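Local coordinates for capsid protein VP2 (Human bocavirus 4, PDB 5US9) that self-assembles into a T=1 icosahedral parvovirus capsid of 60 subunits with a channel at each 5-fold axis, at residues A[197-210]-A[322-336]. Sequence-based numbering, arbitrary orientation.
Sequences IHELAEMEDSNAVE and VKPENASIDTGMSGI
Leu200, with CG anti to its carbonyl carbon, and Glu199, with CG anti to the backbone N (chi1 -178°) and the chain bent at chi2, both meet the 322-336 loop, one with its branched end and the other with its carboxylate. They illustrate how a parvovirus jelly-roll capsid protein joins two long interstrand loops, the one after strand 186-192 and the one after strand 283-286, without regular secondary structure. Leu200 spreads its two methyls: CD2 comes up to the ring of Pro324, 3.4 Å from its CD, and also touches Val322 CG2, whereas CD1 lies beside Ile329 CG1 at 3.9 Å, the two side chains pointing the same way. Ile197 CD1 adds to this apolar patch, meeting Val322 CG2 at 3.9 Å, and Ile197 also packs on Leu258 of a neighbouring subunit. Both methyls of Val209 lie against the backbone of Ala327.

The acidic side differs. The side chains of Glu199 and Asp330 run past each other in opposite directions, their carboxylates stacked with planes 10° apart and Glu199 OE1 3.8 Å from Asp330 OD2, a closeness of like charges that might raise their pKa values. Beside them, Ser328 N gives Glu210 OE2 a weak hydrogen bond of 2.9 Å, bent to 126° at the hydrogen.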
loop_
_atom_site.group_PDB
_atom_site.type_symbol
_atom_site.label_atom_id
_atom_site.label_comp_id
_atom_site.label_asym_id
_atom_site.label_seq_id
_atom_site.Cartn_x
_atom_site.Cartn_y
_atom_site.Cartn_z
ATOM N N ILE A 197 -70.519 -69.899 -57.312
ATOM C CA ILE A 197 -71.282 -70.247 -58.505
ATOM C C ILE A 197 -72.410 -71.189 -58.120
ATOM O O ILE A 197 -72.194 -72.186 -57.425
ATOM C CB ILE A 197 -70.365 -70.898 -59.548
ATOM C CG1 ILE A 197 -69.222 -69.957 -59.898
ATOM C CG2 ILE A 197 -71.143 -71.220 -60.803
ATOM C CD1 ILE A 197 -68.146 -70.596 -60.714
ATOM N N HIS A 198 -73.629 -70.874 -58.563
ATOM C CA HIS A 198 -74.776 -71.677 -58.154
ATOM C C HIS A 198 -74.671 -73.100 -58.674
ATOM O O HIS A 198 -74.746 -74.060 -57.900
ATOM C CB HIS A 198 -76.076 -71.054 -58.629
ATOM C CG HIS A 198 -77.272 -71.874 -58.279
ATOM N ND1 HIS A 198 -77.619 -72.154 -56.976
ATOM C CD2 HIS A 198 -78.179 -72.507 -59.057
ATOM C CE1 HIS A 198 -78.702 -72.909 -56.966
ATOM N NE2 HIS A 198 -79.063 -73.137 -58.216
ATOM N N GLU A 199 -74.509 -73.261 -59.982
ATOM C CA GLU A 199 -74.084 -74.552 -60.478
ATOM C C GLU A 199 -72.721 -74.857 -59.874
ATOM O O GLU A 199 -72.009 -73.951 -59.443
ATOM C CB GLU A 199 -74.030 -74.552 -62.005
ATOM C CG GLU A 199 -73.650 -75.887 -62.606
ATOM C CD GLU A 199 -74.684 -76.956 -62.340
ATOM O OE1 GLU A 199 -75.842 -76.602 -62.044
ATOM O OE2 GLU A 199 -74.330 -78.149 -62.395
ATOM N N LEU A 200 -72.357 -76.140 -59.817
ATOM C CA LEU A 200 -71.184 -76.538 -59.044
ATOM C C LEU A 200 -71.404 -76.239 -57.564
ATOM O O LEU A 200 -70.926 -75.226 -57.051
ATOM C CB LEU A 200 -69.915 -75.848 -59.549
ATOM C CG LEU A 200 -69.129 -76.347 -60.751
ATOM C CD1 LEU A 200 -69.961 -76.333 -62.015
ATOM C CD2 LEU A 200 -67.978 -75.397 -60.890
ATOM N N ALA A 201 -72.088 -77.170 -56.874
ATOM C CA ALA A 201 -72.830 -77.020 -55.616
ATOM C C ALA A 201 -74.341 -76.914 -55.781
ATOM O O ALA A 201 -75.038 -76.654 -54.797
ATOM C CB ALA A 201 -72.372 -75.810 -54.795
ATOM N N GLU A 202 -74.864 -77.075 -56.992
ATOM C CA GLU A 202 -76.321 -77.072 -57.164
ATOM C C GLU A 202 -77.122 -77.959 -56.172
ATOM O O GLU A 202 -78.164 -77.506 -55.705
ATOM C CB GLU A 202 -76.718 -77.454 -58.595
ATOM C CG GLU A 202 -78.235 -77.392 -58.789
ATOM C CD GLU A 202 -78.702 -77.701 -60.195
ATOM O OE1 GLU A 202 -77.860 -77.986 -61.063
ATOM O OE2 GLU A 202 -79.927 -77.662 -60.431
ATOM N N MET A 203 -76.728 -79.196 -55.847
ATOM C CA MET A 203 -75.713 -80.018 -56.495
ATOM C C MET A 203 -76.400 -81.311 -56.927
ATOM O O MET A 203 -77.441 -81.667 -56.378
ATOM C CB MET A 203 -74.554 -80.312 -55.546
ATOM C CG MET A 203 -74.927 -81.205 -54.383
ATOM S SD MET A 203 -73.673 -81.224 -53.094
ATOM C CE MET A 203 -74.146 -79.773 -52.159
ATOM N N GLU A 204 -75.831 -82.021 -57.897
ATOM C CA GLU A 204 -76.537 -83.159 -58.467
ATOM C C GLU A 204 -76.118 -84.463 -57.802
ATOM O O GLU A 204 -75.015 -84.967 -58.026
ATOM C CB GLU A 204 -76.271 -83.241 -59.969
ATOM C CG GLU A 204 -76.824 -82.083 -60.781
ATOM C CD GLU A 204 -75.927 -80.866 -60.759
ATOM O OE1 GLU A 204 -74.946 -80.857 -59.990
ATOM O OE2 GLU A 204 -76.181 -79.932 -61.539
ATOM N N ASP A 205 -77.026 -85.016 -56.995
ATOM C CA ASP A 205 -76.888 -86.342 -56.399
ATOM C C ASP A 205 -75.516 -86.538 -55.770
ATOM O O ASP A 205 -74.962 -85.598 -55.192
ATOM C CB ASP A 205 -77.141 -87.417 -57.456
ATOM C CG ASP A 205 -78.584 -87.455 -57.910
ATOM O OD1 ASP A 205 -79.446 -86.895 -57.200
ATOM O OD2 ASP A 205 -78.855 -88.038 -58.980
ATOM N N SER A 206 -74.964 -87.746 -55.910
ATOM C CA SER A 206 -73.539 -88.018 -55.715
ATOM C C SER A 206 -73.029 -87.305 -54.401
ATOM O O SER A 206 -73.584 -87.656 -53.362
ATOM C CB SER A 206 -72.829 -87.713 -57.048
ATOM O OG SER A 206 -73.165 -86.431 -57.548
ATOM N N ASN A 207 -72.061 -86.370 -54.323
ATOM C CA ASN A 207 -71.098 -85.904 -55.316
ATOM C C ASN A 207 -69.706 -85.821 -54.703
ATOM O O ASN A 207 -68.760 -86.452 -55.175
ATOM C CB ASN A 207 -71.528 -84.561 -55.884
ATOM C CG ASN A 207 -70.951 -84.314 -57.248
ATOM O OD1 ASN A 207 -70.638 -85.255 -57.974
ATOM N ND2 ASN A 207 -70.839 -83.058 -57.626
ATOM N N ALA A 208 -69.613 -84.970 -53.679
ATOM C CA ALA A 208 -68.441 -84.730 -52.845
ATOM C C ALA A 208 -67.426 -83.833 -53.539
ATOM O O ALA A 208 -66.562 -83.249 -52.879
ATOM C CB ALA A 208 -67.785 -86.045 -52.412
ATOM N N VAL A 209 -67.525 -83.700 -54.860
ATOM C CA VAL A 209 -66.772 -82.654 -55.545
ATOM C C VAL A 209 -67.533 -81.332 -55.498
ATOM O O VAL A 209 -66.939 -80.261 -55.344
ATOM C CB VAL A 209 -66.424 -83.088 -56.980
ATOM C CG1 VAL A 209 -67.659 -83.537 -57.715
ATOM C CG2 VAL A 209 -65.747 -81.948 -57.719
ATOM N N GLU A 210 -68.860 -81.385 -55.644
ATOM C CA GLU A 210 -69.665 -80.185 -55.438
ATOM C C GLU A 210 -70.130 -80.061 -53.996
ATOM O O GLU A 210 -70.622 -79.002 -53.592
ATOM C CB GLU A 210 -70.870 -80.167 -56.369
ATOM C CG GLU A 210 -70.549 -79.906 -57.817
ATOM C CD GLU A 210 -71.791 -79.914 -58.677
ATOM O OE1 GLU A 210 -72.857 -80.311 -58.172
ATOM O OE2 GLU A 210 -71.711 -79.519 -59.854
ATOM N N VAL A 322 -65.096 -72.083 -65.337
ATOM C CA VAL A 322 -64.135 -72.767 -64.478
ATOM C C VAL A 322 -63.840 -74.173 -64.992
ATOM O O VAL A 322 -62.702 -74.488 -65.356
ATOM C CB VAL A 322 -64.617 -72.782 -63.020
ATOM C CG1 VAL A 322 -64.354 -71.444 -62.381
ATOM C CG2 VAL A 322 -66.098 -73.033 -62.984
ATOM N N LYS A 323 -64.862 -75.025 -64.991
ATOM C CA LYS A 323 -64.735 -76.441 -65.307
ATOM C C LYS A 323 -63.772 -77.186 -64.373
ATOM O O LYS A 323 -62.677 -77.573 -64.796
ATOM C CB LYS A 323 -64.322 -76.640 -66.757
ATOM C CG LYS A 323 -65.300 -76.076 -67.758
ATOM C CD LYS A 323 -66.665 -76.721 -67.624
ATOM C CE LYS A 323 -66.667 -78.133 -68.180
ATOM N NZ LYS A 323 -68.040 -78.709 -68.185
ATOM N N PRO A 324 -64.142 -77.387 -63.113
ATOM C CA PRO A 324 -63.425 -78.367 -62.293
ATOM C C PRO A 324 -63.562 -79.756 -62.893
ATOM O O PRO A 324 -64.467 -80.027 -63.683
ATOM C CB PRO A 324 -64.119 -78.265 -60.933
ATOM C CG PRO A 324 -64.634 -76.881 -60.901
ATOM C CD PRO A 324 -65.070 -76.584 -62.302
ATOM N N GLU A 325 -62.651 -80.645 -62.502
ATOM C CA GLU A 325 -62.411 -81.846 -63.293
ATOM C C GLU A 325 -63.631 -82.760 -63.305
ATOM O O GLU A 325 -63.999 -83.304 -64.353
ATOM C CB GLU A 325 -61.164 -82.567 -62.775
ATOM C CG GLU A 325 -60.675 -83.717 -63.651
ATOM C CD GLU A 325 -61.332 -85.045 -63.333
ATOM O OE1 GLU A 325 -61.720 -85.258 -62.167
ATOM O OE2 GLU A 325 -61.463 -85.873 -64.259
ATOM N N ASN A 326 -64.282 -82.936 -62.157
ATOM C CA ASN A 326 -65.508 -83.726 -62.159
ATOM C C ASN A 326 -66.741 -82.842 -62.064
ATOM O O ASN A 326 -67.405 -82.573 -63.070
ATOM C CB ASN A 326 -65.509 -84.720 -60.999
ATOM C CG ASN A 326 -64.432 -85.768 -61.128
ATOM O OD1 ASN A 326 -63.667 -86.006 -60.195
ATOM N ND2 ASN A 326 -64.372 -86.410 -62.286
ATOM N N ALA A 327 -67.032 -82.383 -60.858
ATOM C CA ALA A 327 -68.197 -81.562 -60.528
ATOM C C ALA A 327 -69.443 -82.213 -61.126
ATOM O O ALA A 327 -69.560 -83.442 -61.178
ATOM C CB ALA A 327 -67.948 -80.137 -60.981
ATOM N N SER A 328 -70.372 -81.384 -61.584
ATOM C CA SER A 328 -71.421 -81.763 -62.515
ATOM C C SER A 328 -71.949 -80.471 -63.108
ATOM O O SER A 328 -71.839 -79.405 -62.498
ATOM C CB SER A 328 -72.531 -82.565 -61.838
ATOM O OG SER A 328 -73.156 -81.794 -60.833
ATOM N N ILE A 329 -72.536 -80.565 -64.296
ATOM C CA ILE A 329 -72.955 -79.364 -65.004
ATOM C C ILE A 329 -74.273 -79.644 -65.706
ATOM O O ILE A 329 -74.463 -80.694 -66.324
ATOM C CB ILE A 329 -71.874 -78.872 -65.998
ATOM C CG1 ILE A 329 -70.609 -78.430 -65.262
ATOM C CG2 ILE A 329 -72.377 -77.696 -66.787
ATOM C CD1 ILE A 329 -69.518 -79.470 -65.237
ATOM N N ASP A 330 -75.181 -78.683 -65.609
ATOM C CA ASP A 330 -76.459 -78.714 -66.304
ATOM C C ASP A 330 -76.221 -78.294 -67.753
ATOM O O ASP A 330 -75.082 -78.295 -68.226
ATOM C CB ASP A 330 -77.464 -77.808 -65.586
ATOM C CG ASP A 330 -77.004 -76.357 -65.521
ATOM O OD1 ASP A 330 -75.840 -76.076 -65.880
ATOM O OD2 ASP A 330 -77.811 -75.494 -65.119
ATOM N N THR A 331 -77.283 -77.977 -68.487
ATOM C CA THR A 331 -77.099 -77.329 -69.776
ATOM C C THR A 331 -76.183 -76.126 -69.601
ATOM O O THR A 331 -76.338 -75.336 -68.665
ATOM C CB THR A 331 -78.440 -76.886 -70.357
ATOM O OG1 THR A 331 -79.056 -75.944 -69.470
ATOM C CG2 THR A 331 -79.360 -78.081 -70.537
ATOM N N GLY A 332 -75.221 -75.992 -70.501
ATOM C CA GLY A 332 -74.157 -75.030 -70.315
ATOM C C GLY A 332 -72.800 -75.659 -70.052
ATOM O O GLY A 332 -72.769 -76.855 -69.770
ATOM N N MET A 333 -71.673 -74.935 -70.157
ATOM C CA MET A 333 -71.501 -73.525 -70.584
ATOM C C MET A 333 -72.494 -72.535 -69.946
ATOM O O MET A 333 -72.552 -72.442 -68.725
ATOM C CB MET A 333 -71.490 -73.444 -72.135
ATOM C CG MET A 333 -72.740 -73.875 -72.906
ATOM S SD MET A 333 -72.454 -74.304 -74.626
ATOM C CE MET A 333 -71.962 -76.016 -74.439
ATOM N N SER A 334 -73.249 -71.807 -70.761
ATOM C CA SER A 334 -74.334 -70.939 -70.293
ATOM C C SER A 334 -73.826 -69.898 -69.240
ATOM O O SER A 334 -73.037 -69.056 -69.653
ATOM C CB SER A 334 -75.520 -71.800 -69.838
ATOM O OG SER A 334 -76.064 -72.528 -70.924
ATOM N N GLY A 335 -74.193 -69.862 -67.946
ATOM C CA GLY A 335 -74.656 -70.921 -67.053
ATOM C C GLY A 335 -73.569 -71.312 -66.075
ATOM O O GLY A 335 -73.849 -71.796 -64.982
ATOM N N ILE A 336 -72.323 -71.069 -66.474
ATOM C CA ILE A 336 -71.180 -71.048 -65.569
ATOM C C ILE A 336 -70.244 -69.963 -66.071
ATOM O O ILE A 336 -70.156 -69.703 -67.273
ATOM C CB ILE A 336 -70.431 -72.400 -65.469
ATOM C CG1 ILE A 336 -69.912 -72.838 -66.838
ATOM C CG2 ILE A 336 -71.297 -73.480 -64.837
ATOM C CD1 ILE A 336 -69.016 -74.049 -66.782
#